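Side-chain contacts in beta-galactosidase/beta-glucuronidase (Faecalibacterium prausnitzii L2-6, PDB 6MVF), which binds flavin mononucleotide and, as a family 2 glycoside hydrolase of a human gut bacterium, probably hydrolyses beta-glucuronides: residues 195-200 with 214-219; 485-490 with 569-574; 513-518 with 622-627. One frame throughout, in Å; residues are numbered along the deposited sequence.

Contact 1: residues 195-200 with 214-219; sequences ATFEIK and YSIEDP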
loop_
_atom_site.group_PDB
_atom_site.type_symbol
_atom_site.label_atom_id
_atom_site.label_comp_id
_atom_site.label_asym_id
_atom_site.label_seq_id
_atom_site.Cartn_x
_atom_site.Cartn_y
_atom_site.Cartn_z
ATOM N N ALA A 195 2.652 -13.774 -33.636
ATOM C CA ALA A 195 1.583 -14.578 -33.080
ATOM C C ALA A 195 0.257 -14.085 -33.631
ATOM O O ALA A 195 0.049 -12.879 -33.797
ATOM C CB ALA A 195 1.568 -14.536 -31.547
ATOM N N THR A 196 -0.618 -15.033 -33.945
ATOM C CA THR A 196 -2.004 -14.744 -34.257
ATOM C C THR A 196 -2.827 -14.975 -32.998
ATOM O O THR A 196 -2.542 -15.889 -32.217
ATOM C CB THR A 196 -2.527 -15.629 -35.393
ATOM O OG1 THR A 196 -2.274 -16.999 -35.064
ATOM C CG2 THR A 196 -1.843 -15.291 -36.707
ATOM N N PHE A 197 -3.812 -14.114 -32.789
ATOM C CA PHE A 197 -4.797 -14.253 -31.724
ATOM C C PHE A 197 -6.118 -14.337 -32.456
ATOM O O PHE A 197 -6.639 -13.310 -32.899
ATOM C CB PHE A 197 -4.788 -13.068 -30.762
ATOM C CG PHE A 197 -3.494 -12.892 -30.033
ATOM C CD1 PHE A 197 -2.342 -12.513 -30.706
ATOM C CD2 PHE A 197 -3.428 -13.100 -28.658
ATOM C CE1 PHE A 197 -1.138 -12.356 -30.011
ATOM C CE2 PHE A 197 -2.229 -12.939 -27.952
ATOM C CZ PHE A 197 -1.085 -12.559 -28.617
ATOM N N GLU A 198 -6.626 -15.547 -32.646
ATOM C CA GLU A 198 -7.992 -15.696 -33.106
ATOM C C GLU A 198 -8.882 -15.436 -31.912
ATOM O O GLU A 198 -8.749 -16.096 -30.881
ATOM C CB GLU A 198 -8.236 -17.085 -33.678
ATOM C CG GLU A 198 -7.292 -17.430 -34.806
ATOM C CD GLU A 198 -7.343 -18.908 -35.171
ATOM O OE1 GLU A 198 -8.344 -19.319 -35.809
ATOM O OE2 GLU A 198 -6.398 -19.658 -34.804
ATOM N N ILE A 199 -9.762 -14.460 -32.042
ATOM C CA ILE A 199 -10.612 -13.997 -30.958
ATOM C C ILE A 199 -12.066 -14.097 -31.400
ATOM O O ILE A 199 -12.403 -13.762 -32.545
ATOM C CB ILE A 199 -10.255 -12.542 -30.586
ATOM C CG1 ILE A 199 -8.779 -12.445 -30.213
ATOM C CG2 ILE A 199 -11.154 -12.012 -29.465
ATOM C CD1 ILE A 199 -8.269 -11.039 -30.329
ATOM N N LYS A 200 -12.922 -14.556 -30.496
ATOM C CA LYS A 200 -14.359 -14.392 -30.659
ATOM C C LYS A 200 -14.958 -13.935 -29.337
ATOM O O LYS A 200 -14.646 -14.494 -28.282
ATOM C CB LYS A 200 -15.029 -15.688 -31.135
ATOM C CG LYS A 200 -16.512 -15.519 -31.526
ATOM C CD LYS A 200 -16.854 -16.373 -32.757
ATOM C CE LYS A 200 -18.360 -16.575 -32.965
ATOM N NZ LYS A 200 -18.752 -18.016 -32.751
ATOM N N TYR A 214 -11.249 -4.413 -30.305
ATOM C CA TYR A 214 -10.288 -5.309 -29.689
ATOM C C TYR A 214 -8.940 -4.627 -29.590
ATOM O O TYR A 214 -8.475 -4.020 -30.555
ATOM C CB TYR A 214 -10.126 -6.577 -30.516
ATOM C CG TYR A 214 -11.336 -7.470 -30.605
ATOM C CD1 TYR A 214 -11.788 -8.159 -29.495
ATOM C CD2 TYR A 214 -11.995 -7.665 -31.816
ATOM C CE1 TYR A 214 -12.867 -8.997 -29.577
ATOM C CE2 TYR A 214 -13.085 -8.505 -31.905
ATOM C CZ TYR A 214 -13.508 -9.175 -30.779
ATOM O OH TYR A 214 -14.591 -10.015 -30.835
ATOM N N SER A 215 -8.302 -4.754 -28.437
ATOM C CA SER A 215 -6.984 -4.194 -28.210
ATOM C C SER A 215 -6.126 -5.231 -27.497
ATOM O O SER A 215 -6.592 -5.887 -26.563
ATOM C CB SER A 215 -7.082 -2.909 -27.386
ATOM O OG SER A 215 -5.806 -2.522 -26.894
ATOM N N ILE A 216 -4.884 -5.399 -27.942
ATOM C CA ILE A 216 -3.954 -6.354 -27.340
ATOM C C ILE A 216 -2.806 -5.574 -26.706
ATOM O O ILE A 216 -2.123 -4.794 -27.387
ATOM C CB ILE A 216 -3.429 -7.377 -28.365
ATOM C CG1 ILE A 216 -4.561 -8.263 -28.889
ATOM C CG2 ILE A 216 -2.381 -8.265 -27.724
ATOM C CD1 ILE A 216 -4.173 -9.154 -30.035
ATOM N N GLU A 217 -2.592 -5.787 -25.407
ATOM C CA GLU A 217 -1.539 -5.131 -24.640
ATOM C C GLU A 217 -0.431 -6.131 -24.335
ATOM O O GLU A 217 -0.708 -7.283 -23.990
ATOM C CB GLU A 217 -2.101 -4.534 -23.340
ATOM C CG GLU A 217 -3.100 -3.407 -23.593
ATOM C CD GLU A 217 -3.933 -3.025 -22.371
ATOM O OE1 GLU A 217 -3.897 -3.745 -21.340
ATOM O OE2 GLU A 217 -4.641 -1.991 -22.451
ATOM N N ASP A 218 0.820 -5.691 -24.485
ATOM C CA ASP A 218 1.997 -6.540 -24.290
ATOM C C ASP A 218 2.216 -6.724 -22.787
ATOM O O ASP A 218 1.464 -6.187 -21.970
ATOM C CB ASP A 218 3.192 -5.937 -25.044
ATOM C CG ASP A 218 3.766 -4.666 -24.388
ATOM O OD1 ASP A 218 3.312 -4.223 -23.312
ATOM O OD2 ASP A 218 4.696 -4.083 -24.977
ATOM N N PRO A 219 3.227 -7.506 -22.378
ATOM C CA PRO A 219 3.414 -7.737 -20.931
ATOM C C PRO A 219 3.571 -6.463 -20.118
ATOM O O PRO A 219 3.205 -6.440 -18.937
ATOM C CB PRO A 219 4.672 -8.608 -20.887
ATOM C CG PRO A 219 4.634 -9.378 -22.194
ATOM C CD PRO A 219 4.087 -8.402 -23.188
#
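In the beta-sandwich domain that precedes the barrel of this family 2 glycoside hydrolase, Phe197 and Ile199 of strand 195-204 face Ile216 and Tyr214 of strand 211-217 across the interior. The strands belong to different sheets: their axes come no closer than 10.3 Å and run at 140°, so the contact is made by side chains between two layers rather than by backbone pairing. All four residues are buried, and their CB atoms point toward the facing strand. In one pair, Ile216 CD1 lies over one face of the Phe197 ring, 4.1 Å from its centroid and 24° off the normal, a CH-pi contact by both distance and angle; the methyl is displaced toward the rim, nearest to Phe197 CG at 3.8 Å. In the other pair, Ile199 and Tyr214 pass each other in opposite directions. The gamma methyl branch does the touching, Ile199 CG2 coming to 3.5 Å from Tyr214 CE1 at an oblique approach. Tyr214 has CG anti to its carbonyl carbon (chi1 -66°), and the ring carries its hydroxyl across to the facing layer, where OH is hydrogen-bonded to Ser201 OG of strand 195-204 and Thr234 O in the loop before strand 236-240. Next to Ile199, Lys200 turns its CB away from strand 211-217, and its side chain comes to about 5 Å from the bound FMN, near Phe202 of the flavin site. The chemistry is thus apolar between the sheets, with the one polar tip, Tyr214 OH, held by two hydrogen bonds that probably limit how far its ring can slide past Ile199.

Contact 2: residues 485-490 with 569-574; sequences SEYGCE and YVYQAY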
loop_
_atom_site.group_PDB
_atom_site.type_symbol
_atom_site.label_atom_id
_atom_site.label_comp_id
_atom_site.label_asym_id
_atom_site.label_seq_id
_atom_site.Cartn_x
_atom_site.Cartn_y
_atom_site.Cartn_z
ATOM N N SER A 485 0.249 -40.004 -13.196
ATOM C CA SER A 485 -0.584 -38.931 -12.663
ATOM C C SER A 485 -0.673 -38.930 -11.143
ATOM O O SER A 485 -1.054 -37.908 -10.569
ATOM C CB SER A 485 -1.991 -39.010 -13.260
ATOM O OG SER A 485 -2.458 -40.352 -13.295
ATOM N N GLU A 486 -0.400 -40.062 -10.489
ATOM C CA GLU A 486 -0.251 -40.134 -9.039
ATOM C C GLU A 486 0.779 -41.193 -8.719
ATOM O O GLU A 486 0.778 -42.277 -9.315
ATOM C CB GLU A 486 -1.529 -40.506 -8.263
ATOM C CG GLU A 486 -2.755 -39.692 -8.545
ATOM C CD GLU A 486 -3.926 -40.078 -7.653
ATOM O OE1 GLU A 486 -3.732 -40.900 -6.719
ATOM O OE2 GLU A 486 -5.046 -39.550 -7.887
ATOM N N TYR A 487 1.652 -40.850 -7.783
ATOM C CA TYR A 487 2.514 -41.765 -7.060
ATOM C C TYR A 487 2.862 -41.060 -5.759
ATOM O O TYR A 487 2.835 -39.830 -5.689
ATOM C CB TYR A 487 3.771 -42.121 -7.859
ATOM C CG TYR A 487 4.764 -40.994 -8.027
ATOM C CD1 TYR A 487 4.631 -40.057 -9.059
ATOM C CD2 TYR A 487 5.835 -40.861 -7.153
ATOM C CE1 TYR A 487 5.557 -39.020 -9.206
ATOM C CE2 TYR A 487 6.758 -39.840 -7.292
ATOM C CZ TYR A 487 6.620 -38.926 -8.316
ATOM O OH TYR A 487 7.565 -37.934 -8.439
ATOM N N GLY A 488 3.162 -41.825 -4.724
ATOM C CA GLY A 488 3.466 -41.195 -3.460
ATOM C C GLY A 488 3.386 -42.187 -2.316
ATOM O O GLY A 488 3.236 -43.383 -2.512
ATOM N N CYS A 489 3.456 -41.641 -1.114
ATOM C CA CYS A 489 3.701 -42.460 0.056
ATOM C C CYS A 489 3.417 -41.595 1.269
ATOM O O CYS A 489 3.652 -40.385 1.230
ATOM C CB CYS A 489 5.145 -42.949 0.017
ATOM S SG CYS A 489 5.717 -43.778 1.419
ATOM N N GLU A 490 2.856 -42.188 2.312
ATOM C CA GLU A 490 2.535 -41.401 3.489
ATOM C C GLU A 490 3.794 -41.101 4.271
ATOM O O GLU A 490 4.745 -41.882 4.282
ATOM C CB GLU A 490 1.538 -42.121 4.390
ATOM C CG GLU A 490 0.236 -42.459 3.675
ATOM C CD GLU A 490 -0.847 -41.459 3.963
ATOM O OE1 GLU A 490 -0.642 -40.687 4.935
ATOM O OE2 GLU A 490 -1.878 -41.455 3.226
ATOM N N TYR A 569 12.561 -31.645 -0.049
ATOM C CA TYR A 569 13.921 -31.256 -0.409
ATOM C C TYR A 569 14.595 -32.251 -1.340
ATOM O O TYR A 569 15.543 -31.875 -2.035
ATOM C CB TYR A 569 14.761 -31.056 0.861
ATOM C CG TYR A 569 14.271 -29.893 1.701
ATOM C CD1 TYR A 569 14.657 -28.580 1.407
ATOM C CD2 TYR A 569 13.396 -30.097 2.763
ATOM C CE1 TYR A 569 14.199 -27.504 2.168
ATOM C CE2 TYR A 569 12.919 -29.022 3.530
ATOM C CZ TYR A 569 13.325 -27.738 3.223
ATOM O OH TYR A 569 12.858 -26.691 3.963
ATOM N N VAL A 570 14.135 -33.507 -1.373
ATOM C CA VAL A 570 14.530 -34.404 -2.454
ATOM C C VAL A 570 14.202 -33.769 -3.805
ATOM O O VAL A 570 15.071 -33.607 -4.668
ATOM C CB VAL A 570 13.836 -35.771 -2.310
ATOM C CG1 VAL A 570 14.023 -36.599 -3.605
ATOM C CG2 VAL A 570 14.338 -36.525 -1.070
ATOM N N TYR A 571 12.935 -33.404 -4.004
ATOM C CA TYR A 571 12.529 -32.826 -5.276
ATOM C C TYR A 571 13.186 -31.481 -5.514
ATOM O O TYR A 571 13.575 -31.176 -6.647
ATOM C CB TYR A 571 11.010 -32.717 -5.340
ATOM C CG TYR A 571 10.464 -34.080 -5.556
ATOM C CD1 TYR A 571 10.790 -34.786 -6.696
ATOM C CD2 TYR A 571 9.715 -34.708 -4.592
ATOM C CE1 TYR A 571 10.340 -36.051 -6.894
ATOM C CE2 TYR A 571 9.247 -35.983 -4.783
ATOM C CZ TYR A 571 9.556 -36.649 -5.938
ATOM O OH TYR A 571 9.090 -37.926 -6.136
ATOM N N GLN A 572 13.347 -30.675 -4.464
ATOM C CA GLN A 572 13.999 -29.387 -4.642
ATOM C C GLN A 572 15.411 -29.567 -5.172
ATOM O O GLN A 572 15.815 -28.886 -6.122
ATOM C CB GLN A 572 14.019 -28.594 -3.342
ATOM C CG GLN A 572 14.327 -27.137 -3.605
ATOM C CD GLN A 572 14.246 -26.276 -2.365
ATOM O OE1 GLN A 572 14.856 -26.585 -1.334
ATOM N NE2 GLN A 572 13.488 -25.171 -2.460
ATOM N N ALA A 573 16.169 -30.499 -4.591
ATOM C CA ALA A 573 17.503 -30.785 -5.121
ATOM C C ALA A 573 17.452 -31.341 -6.554
ATOM O O ALA A 573 18.346 -31.059 -7.360
ATOM C CB ALA A 573 18.256 -31.745 -4.182
ATOM N N TYR A 574 16.414 -32.106 -6.909
ATOM C CA TYR A 574 16.368 -32.689 -8.246
ATOM C C TYR A 574 15.842 -31.723 -9.299
ATOM O O TYR A 574 16.140 -31.907 -10.481
ATOM C CB TYR A 574 15.505 -33.951 -8.254
ATOM C CG TYR A 574 16.272 -35.248 -8.044
ATOM C CD1 TYR A 574 16.534 -35.741 -6.756
ATOM C CD2 TYR A 574 16.719 -35.990 -9.133
ATOM C CE1 TYR A 574 17.233 -36.932 -6.568
ATOM C CE2 TYR A 574 17.421 -37.166 -8.956
ATOM C CZ TYR A 574 17.669 -37.636 -7.677
ATOM O OH TYR A 574 18.371 -38.810 -7.530
#
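The extended backbone at Tyr487 on strand 482-487 stands 13.5 Å, measured from Tyr487 CA to Tyr571 CA, from the helical turn of Tyr571, where Ala573 N bonds Tyr569 O and Tyr574 N bonds Val570 O. Two long tyrosine side chains, coming from opposite directions, bridge that gap with their ends. Tyr487 OH and Tyr571 OH form a hydrogen bond of 2.8 Å, in which either could be the donor. Tyr571 OH lies in the plane of the Tyr487 ring, at its edge, 3.2 Å from Tyr487 CE2. Tyr487 reaches this point with CG between the backbone N and the carbonyl carbon (chi1 69°), its ring also touching Tyr513 and Met517 of helix 507-522. Tyr571 OH has a second hydrogen bond, to His514 ND1 of that helix, so two partners restrain the buried hydroxyl. A phenylalanine in place of Tyr487 would probably leave Tyr571 OH without one of these two mates and the Tyr571 ring freer to shift. Strand 482-487 is parallel to its neighbours 450-453 and 529-532, and Tyr487 links it to the surrounding helices, the strand-to-helix packing of a TIM barrel.

Contact 3: residues 513-518 with 622-627; sequences YHEYMA and HRVFKF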
loop_
_atom_site.group_PDB
_atom_site.type_symbol
_atom_site.label_atom_id
_atom_site.label_comp_id
_atom_site.label_asym_id
_atom_site.label_seq_id
_atom_site.Cartn_x
_atom_site.Cartn_y
_atom_site.Cartn_z
ATOM N N TYR A 513 11.173 -43.487 -0.636
ATOM C CA TYR A 513 10.279 -43.689 -1.767
ATOM C C TYR A 513 10.509 -42.625 -2.844
ATOM O O TYR A 513 10.644 -42.946 -4.035
ATOM C CB TYR A 513 8.827 -43.678 -1.263
ATOM C CG TYR A 513 7.790 -43.706 -2.355
ATOM C CD1 TYR A 513 7.382 -42.534 -2.972
ATOM C CD2 TYR A 513 7.228 -44.912 -2.783
ATOM C CE1 TYR A 513 6.448 -42.555 -3.988
ATOM C CE2 TYR A 513 6.285 -44.949 -3.794
ATOM C CZ TYR A 513 5.899 -43.763 -4.392
ATOM O OH TYR A 513 4.961 -43.764 -5.385
ATOM N N HIS A 514 10.580 -41.347 -2.438
ATOM C CA HIS A 514 10.719 -40.269 -3.413
ATOM C C HIS A 514 12.152 -40.088 -3.894
ATOM O O HIS A 514 12.359 -39.605 -5.011
ATOM C CB HIS A 514 10.176 -38.971 -2.835
ATOM C CG HIS A 514 8.685 -38.919 -2.797
ATOM N ND1 HIS A 514 7.911 -38.989 -3.937
ATOM C CD2 HIS A 514 7.821 -38.823 -1.761
ATOM C CE1 HIS A 514 6.635 -38.916 -3.605
ATOM N NE2 HIS A 514 6.552 -38.816 -2.290
ATOM N N GLU A 515 13.147 -40.474 -3.092
ATOM C CA GLU A 515 14.508 -40.581 -3.616
ATOM C C GLU A 515 14.541 -41.461 -4.861
ATOM O O GLU A 515 15.147 -41.099 -5.880
ATOM C CB GLU A 515 15.456 -41.127 -2.544
ATOM C CG GLU A 515 15.882 -40.085 -1.508
ATOM C CD GLU A 515 16.594 -40.687 -0.290
ATOM O OE1 GLU A 515 17.167 -41.802 -0.376
ATOM O OE2 GLU A 515 16.576 -40.032 0.769
ATOM N N TYR A 516 13.871 -42.619 -4.807
ATOM C CA TYR A 516 13.871 -43.517 -5.958
ATOM C C TYR A 516 13.089 -42.915 -7.124
ATOM O O TYR A 516 13.554 -42.943 -8.267
ATOM C CB TYR A 516 13.314 -44.891 -5.563
ATOM C CG TYR A 516 13.174 -45.883 -6.710
ATOM C CD1 TYR A 516 12.109 -45.793 -7.608
ATOM C CD2 TYR A 516 14.094 -46.919 -6.887
ATOM C CE1 TYR A 516 11.965 -46.689 -8.658
ATOM C CE2 TYR A 516 13.953 -47.840 -7.927
ATOM C CZ TYR A 516 12.883 -47.708 -8.815
ATOM O OH TYR A 516 12.714 -48.583 -9.863
ATOM N N MET A 517 11.900 -42.367 -6.860
ATOM C CA MET A 517 11.038 -41.908 -7.949
ATOM C C MET A 517 11.622 -40.692 -8.657
ATOM O O MET A 517 11.523 -40.580 -9.885
ATOM C CB MET A 517 9.642 -41.587 -7.423
ATOM C CG MET A 517 8.950 -42.778 -6.802
ATOM S SD MET A 517 8.721 -44.131 -7.988
ATOM C CE MET A 517 7.385 -43.485 -9.000
ATOM N N ALA A 518 12.195 -39.756 -7.900
ATOM C CA ALA A 518 12.836 -38.597 -8.502
ATOM C C ALA A 518 13.849 -39.029 -9.545
ATOM O O ALA A 518 13.895 -38.482 -10.651
ATOM C CB ALA A 518 13.520 -37.746 -7.423
ATOM N N HIS A 622 25.334 -37.436 -6.887
ATOM C CA HIS A 622 24.227 -36.799 -7.582
ATOM C C HIS A 622 23.021 -36.709 -6.642
ATOM O O HIS A 622 22.267 -37.673 -6.491
ATOM C CB HIS A 622 23.907 -37.580 -8.850
ATOM C CG HIS A 622 22.812 -36.976 -9.672
ATOM N ND1 HIS A 622 22.959 -35.784 -10.349
ATOM C CD2 HIS A 622 21.550 -37.395 -9.919
ATOM C CE1 HIS A 622 21.840 -35.506 -10.993
ATOM N NE2 HIS A 622 20.967 -36.463 -10.742
ATOM N N ARG A 623 22.841 -35.538 -6.011
ATOM C CA ARG A 623 21.627 -35.139 -5.275
ATOM C C ARG A 623 21.525 -35.700 -3.855
ATOM O O ARG A 623 21.256 -34.939 -2.921
ATOM C CB ARG A 623 20.365 -35.519 -6.046
ATOM C CG ARG A 623 20.334 -35.027 -7.496
ATOM C CD ARG A 623 20.416 -33.523 -7.570
ATOM N NE ARG A 623 20.404 -33.058 -8.950
ATOM C CZ ARG A 623 21.321 -32.251 -9.477
ATOM N NH1 ARG A 623 22.329 -31.808 -8.740
ATOM N NH2 ARG A 623 21.221 -31.880 -10.737
ATOM N N VAL A 624 21.727 -37.006 -3.668
ATOM C CA VAL A 624 21.598 -37.650 -2.367
ATOM C C VAL A 624 22.985 -38.011 -1.850
ATOM O O VAL A 624 23.782 -38.622 -2.565
ATOM C CB VAL A 624 20.697 -38.891 -2.455
ATOM C CG1 VAL A 624 20.566 -39.551 -1.111
ATOM C CG2 VAL A 624 19.328 -38.497 -2.998
ATOM N N PHE A 625 23.267 -37.627 -0.604
ATOM C CA PHE A 625 24.538 -37.863 0.071
ATOM C C PHE A 625 24.248 -38.527 1.412
ATOM O O PHE A 625 23.399 -38.046 2.165
ATOM C CB PHE A 625 25.292 -36.549 0.314
ATOM C CG PHE A 625 25.495 -35.718 -0.921
ATOM C CD1 PHE A 625 24.470 -34.965 -1.438
ATOM C CD2 PHE A 625 26.737 -35.670 -1.548
ATOM C CE1 PHE A 625 24.667 -34.199 -2.580
ATOM C CE2 PHE A 625 26.937 -34.910 -2.680
ATOM C CZ PHE A 625 25.906 -34.175 -3.198
ATOM N N LYS A 626 24.941 -39.621 1.725
ATOM C CA LYS A 626 24.746 -40.305 2.999
ATOM C C LYS A 626 26.074 -40.392 3.743
ATOM O O LYS A 626 27.076 -40.842 3.184
ATOM C CB LYS A 626 24.141 -41.696 2.781
ATOM C CG LYS A 626 22.899 -41.675 1.899
ATOM C CD LYS A 626 22.398 -43.085 1.543
ATOM C CE LYS A 626 21.529 -43.034 0.281
ATOM N NZ LYS A 626 20.318 -43.918 0.315
ATOM N N PHE A 627 26.087 -39.946 4.992
ATOM C CA PHE A 627 27.282 -39.974 5.829
ATOM C C PHE A 627 27.016 -40.823 7.063
ATOM O O PHE A 627 25.925 -40.771 7.643
ATOM C CB PHE A 627 27.698 -38.560 6.276
ATOM C CG PHE A 627 27.984 -37.613 5.151
ATOM C CD1 PHE A 627 26.942 -36.964 4.490
ATOM C CD2 PHE A 627 29.294 -37.354 4.763
ATOM C CE1 PHE A 627 27.192 -36.075 3.460
ATOM C CE2 PHE A 627 29.561 -36.463 3.729
ATOM C CZ PHE A 627 28.505 -35.816 3.080
#
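Glu515 of barrel helix 507-522 meets Val624 and Lys626 on strand 624-629, an outermost strand, within this chain, of an antiparallel sheet in the C-terminal region, so the contact joins the TIM barrel to a separate beta domain. From Glu515 CB, directed toward the strand, the chain leaves with CG anti to the carbonyl carbon (chi1 -78°) and continues extended (chi2 168°). Glu515 CB is still 4.7 Å from Val624 CG2, whereas Glu515 CG comes to 4.1 Å from the same methyl. The two side chains cross at about a right angle, and the carboxylate carbon, Glu515 CD, passes 4.2 Å from the other methyl, Val624 CG1. The valine thus packs against the aliphatic stem and the root of the carboxylate. Glu515 OE2 takes a salt bridge from Lys599 NZ and a hydrogen bond with Tyr601 OH, both on strand 596-602, and these probably do more than the lysine across the contact to orient the carboxylate. Glu515 OE1 lies 4.1 Å from Val624 CG1 and faces the exposed Lys626, whose side chain crosses that of Glu515 obliquely and bends at chi4 (-140°), placing NZ 3.9 Å from Glu515 OE1 in a long salt bridge.

Overall arrangement
From the N terminus, contact 1 comes first and closes a short loop of 13 residues, joining the two sheets of the sandwich domain, its Lys200 end near the flavin. It is complete before the others begin, its centre about 38 Å from that of contact 2 and about 45 Å from that of contact 3. Those two cross: the chain passes 485-490, 513-518, 569-574 and 622-627 in turn, so contact 2 encloses 78 residues, contact 3 encloses 103, and neither nests. Their centres are about 10 Å apart and they touch, Tyr571 meeting His514 and Gly488 lying against Tyr513. Contact 2 ties a barrel strand to helix 566-575, contact 3 helix 507-522 to the C-terminal beta domain.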